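Local coordinates for protein phytase (Citrobacter braakii, PDB 3ZHC) that belongs to branch 2 of the histidine phosphatase superfamily, a phytase built on a mixed beta-sheet flanked by helices and crosslinked by disulfides, at residues N190-S195 and C209-A214; K52-D57 and S197-T202; L30-I35 and K313-L318; T98-G103 and C130-H135. The protein carries 2 engineered substitutions. All blocks are in the same frame, centred on the assembly; numbering follows the deposited sequence.

In the fold
From the N terminus, strand 28-38 supplies the first half of contact 3, whose partner 313-318 comes 278 residues later; its loop contains the other three contacts. Residues 52-57 open contact 2, which closes at 197-202 and holds contact 4 (98-103 with 130-135) within its span. Contact 1 (190-195 with 209-214) crosses contact 2, and the Cys200-Cys209 disulfide joins the two. Together, their centres about 8 Å apart, they tie the end of helix 182-192 and the loop after it to helices 49-53 and 211-214. Contacts 3 and 4 touch through Val316 and Gly103, and both reach the mixed sheet, about 48 to 51 Å from contacts 1 and 2 between centres, across the chain's centre.

Contact 1 (N190-S195 and C209-A214); sequences NVLNFS and CTLPEA. With FMT (formic acid), chain P.
The backbone of 190-195 approaches that of 209-214 most closely at Ser195 and Cys209, 5.8 Å between CA atoms, just beyond the point where a Schellman motif with Asn193 at positive phi ends helix 182-192. Phe194 does most of the touching. Its ring reaches across to the start of helix 211-214 because chi1 of 180° swings CG to the side away from the backbone N. There Leu211 CG sits over the centre of one face, 4.0 Å from the ring centroid and 12° off the normal, a CH-pi contact. Leu211 CD2 adds a touch at Phe194 CE1, 3.7 Å away. Around the rim, Ala214 CB and Cys209 O lie near the ring plane. The sulfur of Cys209 approaches obliquely, with SG 3.7 Å from Phe194 CE2; its disulfide partner is Cys200. Leu192 and Leu211 cross at about a right angle, meeting through their CD1 atoms at 3.9 Å, and helix 231-247 packs against both. Formic acid, probably from the crystallisation liquor, takes two bonds at O2, from Ser195 N and from Ser195 OG (2.7 Å), and Lys208 NZ also bonds the molecule. The direct contact is therefore apolar and sulfur-aromatic, with Phe194 wedged between the disulfide and the first turn of helix 211-214, while at its margin one water links Cys209 N, weakly, to Ser195 OG, and formic acid is held by Ser195 and Lys208.

Contact 2 (K52-D57 and S197-T202); sequences KNVTPD and SETCKT. Unlike the reference sequence in segment 52-57: Asn53 (reference Asp).
Hydrogen bonding centres on the main-chain carbonyl of Asn53, which takes two donors from Thr199. Thr199 N lies 3.1 Å from Asn53 O, nearly in line with the carbonyl bond (162° at the oxygen). Thr199 OG1 comes closer, 2.7 Å from Asn53 O, but from above the carbonyl plane. Its torsion puts the hydroxyl there: OG1 stands anti to the carbonyl carbon of Thr199 (chi1 -57°), beside the backbone N, which brings amide and hydroxyl to the same acceptor. A water adds a bridge, donating to Thr55 O and accepting from Glu198 N. Thr55 OG1 accepts from Asp57 N in an ST turn, and this hydroxyl also bonds Leu192 O of the neighbouring helix end. Asp57 forms a salt bridge with Arg257.

Van der Waals packing fills in around these bonds. Ser197 CB sits against the backbone where Val54 leads into Thr55, 3.4 Å from Thr55 N, and meets Pro56 CD at 3.9 Å. Its hydroxyl turns to Phe194 O. Val54 and Thr199 run side by side, with Val54 CG1 3.6 Å from Thr199 OG1, and Asn53, which differs here from the reference aspartate, lies alongside the stem of Glu198.

The contact joins the exit of helix 49-53 to the loop between helices 182-192 and 211-214; Val54 continues inward onto Leu234 and Leu238 of helix 231-247, and the Cys200-Cys209 disulfide ties the loop to the start of helix 211-214.

Contact 3 (L30-I35 and K313-L318); sequences LERVVI and KLPVSL
Backbone bonding joins Val33 to the stretch entering strand 318-323, with Val33 and Leu318 as a parallel bridge pair; this is the parallel pairing of strands 28-38 and 318-323 in the mixed sheet of the histidine phosphatase fold. Val33 N donates to Ser317 O at 2.7 Å, the donor tilted 32° from the carbonyl plane. CA-H...O contacts lie on either side of this bond: Arg32 CA approaches the same Ser317 O, and Leu318 CA lies 3.4 Å from Val33 O. Waters extend the polar seam. One donates to Glu31 O and bonds Ser317 OG; another lies between Val33 O and Val316 O. On the other edge of strand 28-38, Glu31 and Arg32 both face Lys358 in a classic beta bulge.

Apolar packing gathers on Leu318. Its CD1 meets Ile35 CD1 at 3.6 Å and Val33 CG1 at 3.9 Å. Leu318 lies alongside Val33, pointing the same way, whereas Ile35 reaches it at a slant. Phe88 of helix 71-90 packs on both Val33 and Leu318.

Pro315 packs against the flat end of Arg32. The arginine chain is extended from CG to NE, carrying the guanidinium out to Pro315, whose CB sits over the centre of one face, 3.5 Å from Arg32 CZ. Pro315 follows a cis peptide bond. Arg32 NH1 and NH2 bond the carbonyl oxygens of Ala299 and Thr302 at the end of helix 282-301.

The buried positive charge is thus met by two carbonyl oxygens, which would probably favour it together with the helix C-terminal end, while Pro315 backs the guanidinium face with hydrocarbon.

Contact 4 (T98-G103 and C130-H135); sequences TCPSPG and CQIQVH. With FMT (formic acid), chain T.
A disulfide bond crosses this surface contact: Cys99 SG and Cys130 SG are joined at 2.1 Å, with chi3 of -95° setting the two CB-SG bonds nearly at right angles about the sulfur-sulfur bond, the left-handed sense. In both cysteines SG stands anti to the carbonyl carbon, and both CB atoms are directed toward the opposite segment. Their CA atoms are 5.7 Å apart, the nearest pair of the two backbones. Packing beside the bridge is light. Pro100 CD touches Cys130 SG at 4.0 Å, and Pro100 CG comes within 4.4 Å of Ile132 CD1. Beyond this the segments separate, and His135 turns to a different partner: its NE2 donates to O2 of a formic acid, probably from the crystallisation liquor, at 2.8 Å, nearly straight at 169°. Gln133 CD lies over one face of that imidazole, offset toward the rim.

The disulfide thus ties the loop between helix 71-90 and strand 105-109 to the chain that leaves helix 113-126. Pro100 and Ile132 both rest on Val105 and Ala127, Ile132 also on Leu123 of helix 113-126, and strand 134-135 then pairs in parallel with strand 105-109 in the mixed sheet.

Contact 1 (N190-S195 and C209-A214)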
loop_
_atom_site.group_PDB
_atom_site.type_symbol
_atom_site.label_atom_id
_atom_site.label_comp_id
_atom_site.label_asym_id
_atom_site.label_seq_id
_atom_site.Cartn_x
_atom_site.Cartn_y
_atom_site.Cartn_z
ATOM N N ASN B 190 -19.772 -5.298 -7.127
ATOM C CA ASN B 190 -19.795 -5.369 -8.597
ATOM C C ASN B 190 -19.455 -6.773 -9.096
ATOM O O ASN B 190 -20.086 -7.275 -10.026
ATOM C CB ASN B 190 -18.830 -4.348 -9.214
ATOM C CG ASN B 190 -18.898 -4.319 -10.737
ATOM O OD1 ASN B 190 -19.912 -3.950 -11.318
ATOM N ND2 ASN B 190 -17.799 -4.713 -11.388
ATOM N N VAL B 191 -18.455 -7.402 -8.464
ATOM C CA VAL B 191 -18.022 -8.776 -8.842
ATOM C C VAL B 191 -19.147 -9.814 -8.566
ATOM O O VAL B 191 -19.385 -10.711 -9.371
ATOM C CB VAL B 191 -16.683 -9.143 -8.153
ATOM C CG1 VAL B 191 -16.317 -10.591 -8.363
ATOM C CG2 VAL B 191 -15.551 -8.215 -8.689
ATOM N N LEU B 192 -19.823 -9.663 -7.436
ATOM C CA LEU B 192 -20.950 -10.511 -7.075
ATOM C C LEU B 192 -22.254 -10.172 -7.819
ATOM O O LEU B 192 -23.183 -10.963 -7.795
ATOM C CB LEU B 192 -21.250 -10.376 -5.572
ATOM C CG LEU B 192 -20.255 -10.845 -4.524
ATOM C CD1 LEU B 192 -20.659 -10.298 -3.173
ATOM C CD2 LEU B 192 -20.188 -12.350 -4.501
ATOM N N ASN B 193 -22.311 -8.991 -8.468
ATOM C CA ASN B 193 -23.568 -8.400 -8.995
ATOM C C ASN B 193 -24.584 -8.410 -7.854
ATOM O O ASN B 193 -25.686 -8.914 -7.983
ATOM C CB ASN B 193 -24.074 -9.107 -10.273
ATOM C CG ASN B 193 -25.101 -8.249 -11.068
ATOM O OD1 ASN B 193 -25.143 -7.000 -10.935
ATOM N ND2 ASN B 193 -25.935 -8.923 -11.907
ATOM N N PHE B 194 -24.145 -7.832 -6.723
ATOM C CA PHE B 194 -24.869 -7.846 -5.441
ATOM C C PHE B 194 -26.252 -7.221 -5.511
ATOM O O PHE B 194 -27.185 -7.754 -4.918
ATOM C CB PHE B 194 -24.003 -7.156 -4.346
ATOM C CG PHE B 194 -24.647 -7.108 -2.977
ATOM C CD1 PHE B 194 -24.906 -8.286 -2.269
ATOM C CD2 PHE B 194 -24.984 -5.869 -2.381
ATOM C CE1 PHE B 194 -25.499 -8.253 -0.988
ATOM C CE2 PHE B 194 -25.572 -5.823 -1.107
ATOM C CZ PHE B 194 -25.834 -7.016 -0.403
ATOM N N SER B 195 -26.365 -6.099 -6.242
ATOM C CA SER B 195 -27.647 -5.371 -6.434
ATOM C C SER B 195 -28.782 -6.253 -6.973
ATOM O O SER B 195 -29.948 -6.011 -6.682
ATOM C CB SER B 195 -27.452 -4.175 -7.387
ATOM O OG SER B 195 -26.582 -3.214 -6.830
ATOM N N CYS B 209 -27.738 -0.568 -2.915
ATOM C CA CYS B 209 -27.852 -1.637 -1.946
ATOM C C CYS B 209 -26.375 -2.042 -1.684
ATOM O O CYS B 209 -25.652 -2.331 -2.631
ATOM C CB CYS B 209 -28.654 -2.804 -2.493
ATOM S SG CYS B 209 -28.832 -4.174 -1.345
ATOM N N THR B 210 -25.942 -2.041 -0.421
ATOM C CA THR B 210 -24.532 -2.371 -0.074
ATOM C C THR B 210 -24.417 -3.507 0.949
ATOM O O THR B 210 -25.342 -3.762 1.722
ATOM C CB THR B 210 -23.760 -1.128 0.444
ATOM O OG1 THR B 210 -24.333 -0.683 1.670
ATOM C CG2 THR B 210 -23.781 0.004 -0.585
ATOM N N LEU B 211 -23.272 -4.189 0.926
ATOM C CA LEU B 211 -23.005 -5.326 1.838
ATOM C C LEU B 211 -22.911 -4.921 3.304
ATOM O O LEU B 211 -23.503 -5.592 4.148
ATOM C CB LEU B 211 -21.732 -6.125 1.423
ATOM C CG LEU B 211 -21.971 -7.342 0.533
ATOM C CD1 LEU B 211 -20.674 -7.855 -0.098
ATOM C CD2 LEU B 211 -22.647 -8.433 1.353
ATOM N N PRO B 212 -22.160 -3.832 3.614
ATOM C CA PRO B 212 -22.074 -3.416 5.016
ATOM C C PRO B 212 -23.434 -2.991 5.622
ATOM O O PRO B 212 -23.682 -3.266 6.773
ATOM C CB PRO B 212 -21.072 -2.238 4.974
ATOM C CG PRO B 212 -20.350 -2.402 3.708
ATOM C CD PRO B 212 -21.325 -2.972 2.759
ATOM N N GLU B 213 -24.287 -2.346 4.824
ATOM C CA GLU B 213 -25.628 -1.926 5.274
ATOM C C GLU B 213 -26.550 -3.151 5.418
ATOM O O GLU B 213 -27.326 -3.224 6.358
ATOM C CB GLU B 213 -26.229 -0.868 4.312
ATOM C CG GLU B 213 -27.440 -0.041 4.895
ATOM C CD GLU B 213 -27.037 1.061 5.946
ATOM O OE1 GLU B 213 -25.827 1.373 6.104
ATOM O OE2 GLU B 213 -27.964 1.613 6.608
ATOM N N ALA B 214 -26.445 -4.106 4.482
ATOM C CA ALA B 214 -27.222 -5.362 4.532
ATOM C C ALA B 214 -26.764 -6.284 5.661
ATOM O O ALA B 214 -27.584 -6.927 6.292
ATOM C CB ALA B 214 -27.138 -6.103 3.197
HETATM C C FMT P . -23.643 -4.528 -7.624
HETATM O O1 FMT P . -22.833 -3.770 -8.088
HETATM O O2 FMT P . -24.100 -4.337 -6.505
HETATM O O HOH W 1 -28.941 -1.154 -5.486
#

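Contact 2 (K52-D57 and S197-T202)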
loop_
_atom_site.group_PDB
_atom_site.type_symbol
_atom_site.label_atom_id
_atom_site.label_comp_id
_atom_site.label_asym_id
_atom_site.label_seq_id
_atom_site.Cartn_x
_atom_site.Cartn_y
_atom_site.Cartn_z
ATOM N N LYS B 52 -24.686 -18.023 -1.087
ATOM C CA LYS B 52 -25.567 -18.232 -2.229
ATOM C C LYS B 52 -26.479 -17.027 -2.492
ATOM O O LYS B 52 -26.707 -16.695 -3.626
ATOM C CB LYS B 52 -26.415 -19.484 -2.036
ATOM C CG LYS B 52 -25.630 -20.764 -2.025
ATOM C CD LYS B 52 -26.543 -21.921 -1.733
ATOM C CE LYS B 52 -25.798 -23.192 -1.531
ATOM N NZ LYS B 52 -26.760 -24.253 -1.114
ATOM N N ASN B 53 -26.978 -16.385 -1.428
ATOM C CA ASN B 53 -27.946 -15.271 -1.548
ATOM C C ASN B 53 -27.359 -13.846 -1.721
ATOM O O ASN B 53 -28.135 -12.883 -1.873
ATOM C CB ASN B 53 -28.931 -15.319 -0.363
ATOM C CG ASN B 53 -29.782 -16.625 -0.350
ATOM O OD1 ASN B 53 -30.268 -17.088 -1.393
ATOM N ND2 ASN B 53 -29.948 -17.201 0.819
ATOM N N VAL B 54 -26.027 -13.711 -1.705
ATOM C CA VAL B 54 -25.351 -12.387 -1.979
ATOM C C VAL B 54 -24.923 -12.253 -3.450
ATOM O O VAL B 54 -24.262 -11.292 -3.821
ATOM C CB VAL B 54 -24.154 -12.091 -1.016
ATOM C CG1 VAL B 54 -24.664 -11.968 0.404
ATOM C CG2 VAL B 54 -23.073 -13.149 -1.136
ATOM N N THR B 55 -25.304 -13.222 -4.284
ATOM C CA THR B 55 -25.105 -13.112 -5.722
ATOM C C THR B 55 -26.217 -13.844 -6.464
ATOM O O THR B 55 -26.656 -14.901 -6.007
ATOM C CB THR B 55 -23.727 -13.657 -6.153
ATOM O OG1 THR B 55 -23.614 -13.604 -7.578
ATOM C CG2 THR B 55 -23.495 -15.122 -5.650
ATOM N N PRO B 56 -26.690 -13.285 -7.617
ATOM C CA PRO B 56 -27.651 -14.036 -8.436
ATOM C C PRO B 56 -27.002 -15.216 -9.195
ATOM O O PRO B 56 -27.711 -16.043 -9.741
ATOM C CB PRO B 56 -28.154 -12.987 -9.426
ATOM C CG PRO B 56 -27.007 -12.055 -9.564
ATOM C CD PRO B 56 -26.424 -11.958 -8.201
ATOM N N ASP B 57 -25.678 -15.285 -9.219
ATOM C CA ASP B 57 -24.970 -16.369 -9.910
ATOM C C ASP B 57 -24.744 -17.560 -8.988
ATOM O O ASP B 57 -25.013 -17.485 -7.802
ATOM C CB ASP B 57 -23.680 -15.819 -10.483
ATOM C CG ASP B 57 -23.947 -14.694 -11.477
ATOM O OD1 ASP B 57 -24.476 -14.988 -12.558
ATOM O OD2 ASP B 57 -23.650 -13.529 -11.179
ATOM N N SER B 197 -28.991 -9.619 -6.372
ATOM C CA SER B 197 -29.104 -10.833 -5.535
ATOM C C SER B 197 -30.354 -10.809 -4.635
ATOM O O SER B 197 -31.012 -9.775 -4.494
ATOM C CB SER B 197 -27.847 -11.017 -4.670
ATOM O OG SER B 197 -27.777 -10.056 -3.619
ATOM N N GLU B 198 -30.652 -11.962 -4.032
ATOM C CA GLU B 198 -31.790 -12.124 -3.102
ATOM C C GLU B 198 -31.680 -11.189 -1.866
ATOM O O GLU B 198 -32.698 -10.753 -1.326
ATOM C CB GLU B 198 -31.906 -13.595 -2.664
ATOM C CG GLU B 198 -33.182 -13.973 -1.866
ATOM C CD GLU B 198 -34.504 -13.906 -2.706
ATOM O OE1 GLU B 198 -34.447 -13.887 -3.970
ATOM O OE2 GLU B 198 -35.596 -13.879 -2.075
ATOM N N THR B 199 -30.442 -10.893 -1.438
ATOM C CA THR B 199 -30.177 -9.968 -0.311
ATOM C C THR B 199 -30.719 -8.537 -0.568
ATOM O O THR B 199 -31.183 -7.883 0.362
ATOM C CB THR B 199 -28.660 -9.923 0.030
ATOM O OG1 THR B 199 -28.197 -11.251 0.324
ATOM C CG2 THR B 199 -28.377 -9.020 1.225
ATOM N N CYS B 200 -30.658 -8.083 -1.828
ATOM C CA CYS B 200 -31.169 -6.747 -2.255
ATOM C C CYS B 200 -32.562 -6.786 -2.922
ATOM O O CYS B 200 -32.986 -5.793 -3.535
ATOM C CB CYS B 200 -30.167 -6.104 -3.222
ATOM S SG CYS B 200 -28.565 -5.862 -2.493
ATOM N N LYS B 201 -33.266 -7.918 -2.801
ATOM C CA LYS B 201 -34.585 -8.113 -3.428
ATOM C C LYS B 201 -35.603 -7.063 -2.973
ATOM O O LYS B 201 -36.214 -6.379 -3.810
ATOM C CB LYS B 201 -35.118 -9.523 -3.106
ATOM C CG LYS B 201 -36.415 -9.900 -3.821
ATOM C CD LYS B 201 -36.903 -11.277 -3.409
ATOM C CE LYS B 201 -38.245 -11.615 -4.076
ATOM N NZ LYS B 201 -38.102 -11.886 -5.538
ATOM N N THR B 202 -35.759 -6.938 -1.652
ATOM C CA THR B 202 -36.756 -6.027 -1.036
ATOM C C THR B 202 -36.306 -4.555 -0.915
ATOM O O THR B 202 -37.139 -3.645 -1.008
ATOM C CB THR B 202 -37.170 -6.520 0.391
ATOM O OG1 THR B 202 -36.061 -6.403 1.296
ATOM C CG2 THR B 202 -37.659 -7.983 0.353
HETATM O O HOH W 2 -29.231 -14.269 -4.960
#

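Contact 3 (L30-I35 and K313-L318)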
loop_
_atom_site.group_PDB
_atom_site.type_symbol
_atom_site.label_atom_id
_atom_site.label_comp_id
_atom_site.label_asym_id
_atom_site.label_seq_id
_atom_site.Cartn_x
_atom_site.Cartn_y
_atom_site.Cartn_z
ATOM N N LEU B 30 25.210 -20.268 5.785
ATOM C CA LEU B 30 23.869 -20.661 6.245
ATOM C C LEU B 30 23.972 -21.955 7.022
ATOM O O LEU B 30 24.413 -22.963 6.476
ATOM C CB LEU B 30 22.913 -20.841 5.055
ATOM C CG LEU B 30 21.421 -21.061 5.335
ATOM C CD1 LEU B 30 20.827 -19.866 6.032
ATOM C CD2 LEU B 30 20.683 -21.323 4.042
ATOM N N GLU B 31 23.562 -21.932 8.297
ATOM C CA GLU B 31 23.663 -23.116 9.184
ATOM C C GLU B 31 22.330 -23.794 9.518
ATOM O O GLU B 31 22.296 -25.010 9.659
ATOM C CB GLU B 31 24.417 -22.747 10.477
ATOM C CG GLU B 31 25.963 -22.679 10.286
ATOM C CD GLU B 31 26.738 -22.601 11.609
ATOM O OE1 GLU B 31 26.234 -21.982 12.594
ATOM O OE2 GLU B 31 27.867 -23.161 11.659
ATOM N N ARG B 32 21.251 -23.004 9.656
ATOM C CA ARG B 32 19.911 -23.523 10.008
ATOM C C ARG B 32 18.783 -22.686 9.416
ATOM O O ARG B 32 18.933 -21.481 9.245
ATOM C CB ARG B 32 19.706 -23.545 11.524
ATOM C CG ARG B 32 20.741 -24.266 12.311
ATOM C CD ARG B 32 20.395 -24.280 13.744
ATOM N NE ARG B 32 21.449 -24.881 14.562
ATOM C CZ ARG B 32 21.395 -25.016 15.893
ATOM N NH1 ARG B 32 20.327 -24.593 16.591
ATOM N NH2 ARG B 32 22.420 -25.581 16.543
ATOM N N VAL B 33 17.659 -23.341 9.107
ATOM C CA VAL B 33 16.455 -22.664 8.615
ATOM C C VAL B 33 15.197 -23.220 9.289
ATOM O O VAL B 33 15.078 -24.412 9.517
ATOM C CB VAL B 33 16.305 -22.749 7.046
ATOM C CG1 VAL B 33 14.981 -22.089 6.557
ATOM C CG2 VAL B 33 17.494 -22.101 6.347
ATOM N N VAL B 34 14.279 -22.327 9.621
ATOM C CA VAL B 34 12.956 -22.708 10.076
ATOM C C VAL B 34 12.003 -22.046 9.116
ATOM O O VAL B 34 12.128 -20.863 8.855
ATOM C CB VAL B 34 12.653 -22.278 11.511
ATOM C CG1 VAL B 34 11.218 -22.711 11.914
ATOM C CG2 VAL B 34 13.652 -22.869 12.469
ATOM N N ILE B 35 11.061 -22.831 8.577
ATOM C CA ILE B 35 10.022 -22.338 7.690
ATOM C C ILE B 35 8.689 -22.564 8.355
ATOM O O ILE B 35 8.396 -23.689 8.761
ATOM C CB ILE B 35 10.034 -23.062 6.321
ATOM C CG1 ILE B 35 11.340 -22.793 5.575
ATOM C CG2 ILE B 35 8.822 -22.621 5.444
ATOM C CD1 ILE B 35 11.490 -23.580 4.228
ATOM N N LYS B 313 14.584 -34.798 16.994
ATOM C CA LYS B 313 15.867 -34.486 17.601
ATOM C C LYS B 313 16.371 -33.194 16.991
ATOM O O LYS B 313 16.886 -33.193 15.873
ATOM C CB LYS B 313 16.873 -35.624 17.391
ATOM C CG LYS B 313 16.478 -36.964 18.093
ATOM C CD LYS B 313 16.552 -36.870 19.627
ATOM C CE LYS B 313 16.367 -38.252 20.299
ATOM N NZ LYS B 313 16.326 -38.136 21.805
ATOM N N LEU B 314 16.202 -32.087 17.727
ATOM C CA LEU B 314 16.714 -30.778 17.307
ATOM C C LEU B 314 18.166 -30.692 17.793
ATOM O O LEU B 314 18.507 -31.313 18.793
ATOM C CB LEU B 314 15.861 -29.633 17.878
ATOM C CG LEU B 314 14.400 -29.489 17.376
ATOM C CD1 LEU B 314 13.649 -28.409 18.143
ATOM C CD2 LEU B 314 14.336 -29.209 15.856
ATOM N N PRO B 315 19.036 -29.927 17.097
ATOM C CA PRO B 315 18.796 -29.103 15.919
ATOM C C PRO B 315 18.728 -29.898 14.603
ATOM O O PRO B 315 19.132 -31.060 14.536
ATOM C CB PRO B 315 20.016 -28.186 15.898
ATOM C CG PRO B 315 21.114 -29.054 16.399
ATOM C CD PRO B 315 20.460 -29.904 17.480
ATOM N N VAL B 316 18.200 -29.232 13.587
ATOM C CA VAL B 316 18.128 -29.736 12.223
ATOM C C VAL B 316 18.458 -28.565 11.322
ATOM O O VAL B 316 18.313 -27.408 11.742
ATOM C CB VAL B 316 16.732 -30.321 11.885
ATOM C CG1 VAL B 316 16.436 -31.581 12.758
ATOM C CG2 VAL B 316 15.638 -29.272 12.050
ATOM N N SER B 317 18.903 -28.850 10.104
ATOM C CA SER B 317 19.257 -27.789 9.139
ATOM C C SER B 317 18.026 -27.085 8.581
ATOM O O SER B 317 18.072 -25.890 8.307
ATOM C CB SER B 317 20.100 -28.349 7.971
ATOM O OG SER B 317 21.291 -28.958 8.442
ATOM N N LEU B 318 16.942 -27.844 8.406
ATOM C CA LEU B 318 15.672 -27.331 7.909
ATOM C C LEU B 318 14.529 -27.945 8.694
ATOM O O LEU B 318 14.347 -29.155 8.661
ATOM C CB LEU B 318 15.516 -27.647 6.411
ATOM C CG LEU B 318 14.192 -27.291 5.719
ATOM C CD1 LEU B 318 13.918 -25.795 5.807
ATOM C CD2 LEU B 318 14.211 -27.755 4.279
HETATM O O HOH W 3 23.430 -27.440 9.675
HETATM O O HOH W 4 16.343 -25.573 11.878
#

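Contact 4 (T98-G103 and C130-H135)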
loop_
_atom_site.group_PDB
_atom_site.type_symbol
_atom_site.label_atom_id
_atom_site.label_comp_id
_atom_site.label_asym_id
_atom_site.label_seq_id
_atom_site.Cartn_x
_atom_site.Cartn_y
_atom_site.Cartn_z
ATOM N N THR B 98 21.538 -37.190 -3.145
ATOM C CA THR B 98 20.149 -37.596 -3.472
ATOM C C THR B 98 19.186 -37.280 -2.316
ATOM O O THR B 98 18.141 -36.609 -2.522
ATOM C CB THR B 98 20.060 -39.095 -3.853
ATOM O OG1 THR B 98 20.973 -39.368 -4.929
ATOM C CG2 THR B 98 18.635 -39.470 -4.279
ATOM N N CYS B 99 19.536 -37.756 -1.115
ATOM C CA CYS B 99 18.709 -37.558 0.074
ATOM C C CYS B 99 19.483 -36.889 1.199
ATOM O O CYS B 99 20.666 -37.198 1.396
ATOM C CB CYS B 99 18.140 -38.892 0.556
ATOM S SG CYS B 99 16.794 -39.525 -0.484
ATOM N N PRO B 100 18.817 -35.954 1.953
ATOM C CA PRO B 100 19.484 -35.336 3.088
ATOM C C PRO B 100 19.866 -36.355 4.158
ATOM O O PRO B 100 19.173 -37.366 4.330
ATOM C CB PRO B 100 18.422 -34.358 3.632
ATOM C CG PRO B 100 17.526 -34.111 2.514
ATOM C CD PRO B 100 17.464 -35.382 1.762
ATOM N N SER B 101 20.960 -36.078 4.869
ATOM C CA SER B 101 21.468 -36.987 5.896
ATOM C C SER B 101 20.500 -37.067 7.085
ATOM O O SER B 101 19.674 -36.156 7.278
ATOM C CB SER B 101 22.858 -36.552 6.354
ATOM O OG SER B 101 23.785 -36.620 5.271
ATOM N N PRO B 102 20.584 -38.158 7.888
ATOM C CA PRO B 102 19.660 -38.273 9.032
ATOM C C PRO B 102 19.791 -37.088 10.002
ATOM O O PRO B 102 20.911 -36.593 10.240
ATOM C CB PRO B 102 20.093 -39.575 9.704
ATOM C CG PRO B 102 20.842 -40.333 8.623
ATOM C CD PRO B 102 21.507 -39.315 7.808
ATOM N N GLY B 103 18.658 -36.637 10.539
ATOM C CA GLY B 103 18.633 -35.489 11.439
ATOM C C GLY B 103 18.874 -34.123 10.799
ATOM O O GLY B 103 19.105 -33.149 11.526
ATOM N N CYS B 130 12.770 -39.954 -0.500
ATOM C CA CYS B 130 13.613 -40.029 0.716
ATOM C C CYS B 130 12.849 -40.550 1.953
ATOM O O CYS B 130 13.467 -40.819 2.975
ATOM C CB CYS B 130 14.251 -38.670 1.012
ATOM S SG CYS B 130 15.329 -38.061 -0.338
ATOM N N GLN B 131 11.510 -40.681 1.834
ATOM C CA GLN B 131 10.635 -41.206 2.910
ATOM C C GLN B 131 10.750 -40.415 4.234
ATOM O O GLN B 131 10.607 -40.983 5.334
ATOM C CB GLN B 131 10.896 -42.720 3.150
ATOM C CG GLN B 131 10.706 -43.603 1.923
ATOM C CD GLN B 131 10.689 -45.092 2.268
ATOM O OE1 GLN B 131 10.487 -45.474 3.423
ATOM N NE2 GLN B 131 10.893 -45.936 1.259
ATOM N N ILE B 132 11.007 -39.098 4.134
ATOM C CA ILE B 132 11.104 -38.247 5.336
ATOM C C ILE B 132 9.692 -38.124 5.961
ATOM O O ILE B 132 8.726 -37.859 5.267
ATOM C CB ILE B 132 11.699 -36.858 5.041
ATOM C CG1 ILE B 132 13.157 -36.994 4.574
ATOM C CG2 ILE B 132 11.616 -35.963 6.271
ATOM C CD1 ILE B 132 13.807 -35.688 4.192
ATOM N N GLN B 133 9.614 -38.321 7.268
ATOM C CA GLN B 133 8.354 -38.289 8.002
ATOM C C GLN B 133 7.729 -36.881 8.135
ATOM O O GLN B 133 8.446 -35.885 8.272
ATOM C CB GLN B 133 8.569 -38.878 9.406
ATOM C CG GLN B 133 7.322 -38.844 10.348
ATOM C CD GLN B 133 7.508 -39.628 11.637
ATOM O OE1 GLN B 133 6.638 -39.618 12.502
ATOM N NE2 GLN B 133 8.638 -40.305 11.771
ATOM N N VAL B 134 6.388 -36.845 8.091
ATOM C CA VAL B 134 5.600 -35.669 8.376
ATOM C C VAL B 134 5.036 -35.917 9.764
ATOM O O VAL B 134 4.183 -36.787 9.935
ATOM C CB VAL B 134 4.451 -35.449 7.347
ATOM C CG1 VAL B 134 3.604 -34.229 7.727
ATOM C CG2 VAL B 134 5.003 -35.296 5.929
ATOM N N HIS B 135 5.525 -35.169 10.766
ATOM C CA HIS B 135 5.031 -35.310 12.143
ATOM C C HIS B 135 3.731 -34.529 12.344
ATOM O O HIS B 135 3.542 -33.442 11.768
ATOM C CB HIS B 135 6.069 -34.839 13.170
ATOM C CG HIS B 135 7.318 -35.655 13.189
ATOM N ND1 HIS B 135 7.455 -36.785 13.960
ATOM C CD2 HIS B 135 8.486 -35.502 12.535
ATOM C CE1 HIS B 135 8.658 -37.293 13.776
ATOM N NE2 HIS B 135 9.304 -36.532 12.913
HETATM C C FMT T . 12.888 -36.746 11.607
HETATM O O1 FMT T . 12.854 -36.439 10.402
HETATM O O2 FMT T . 11.927 -37.226 12.219
#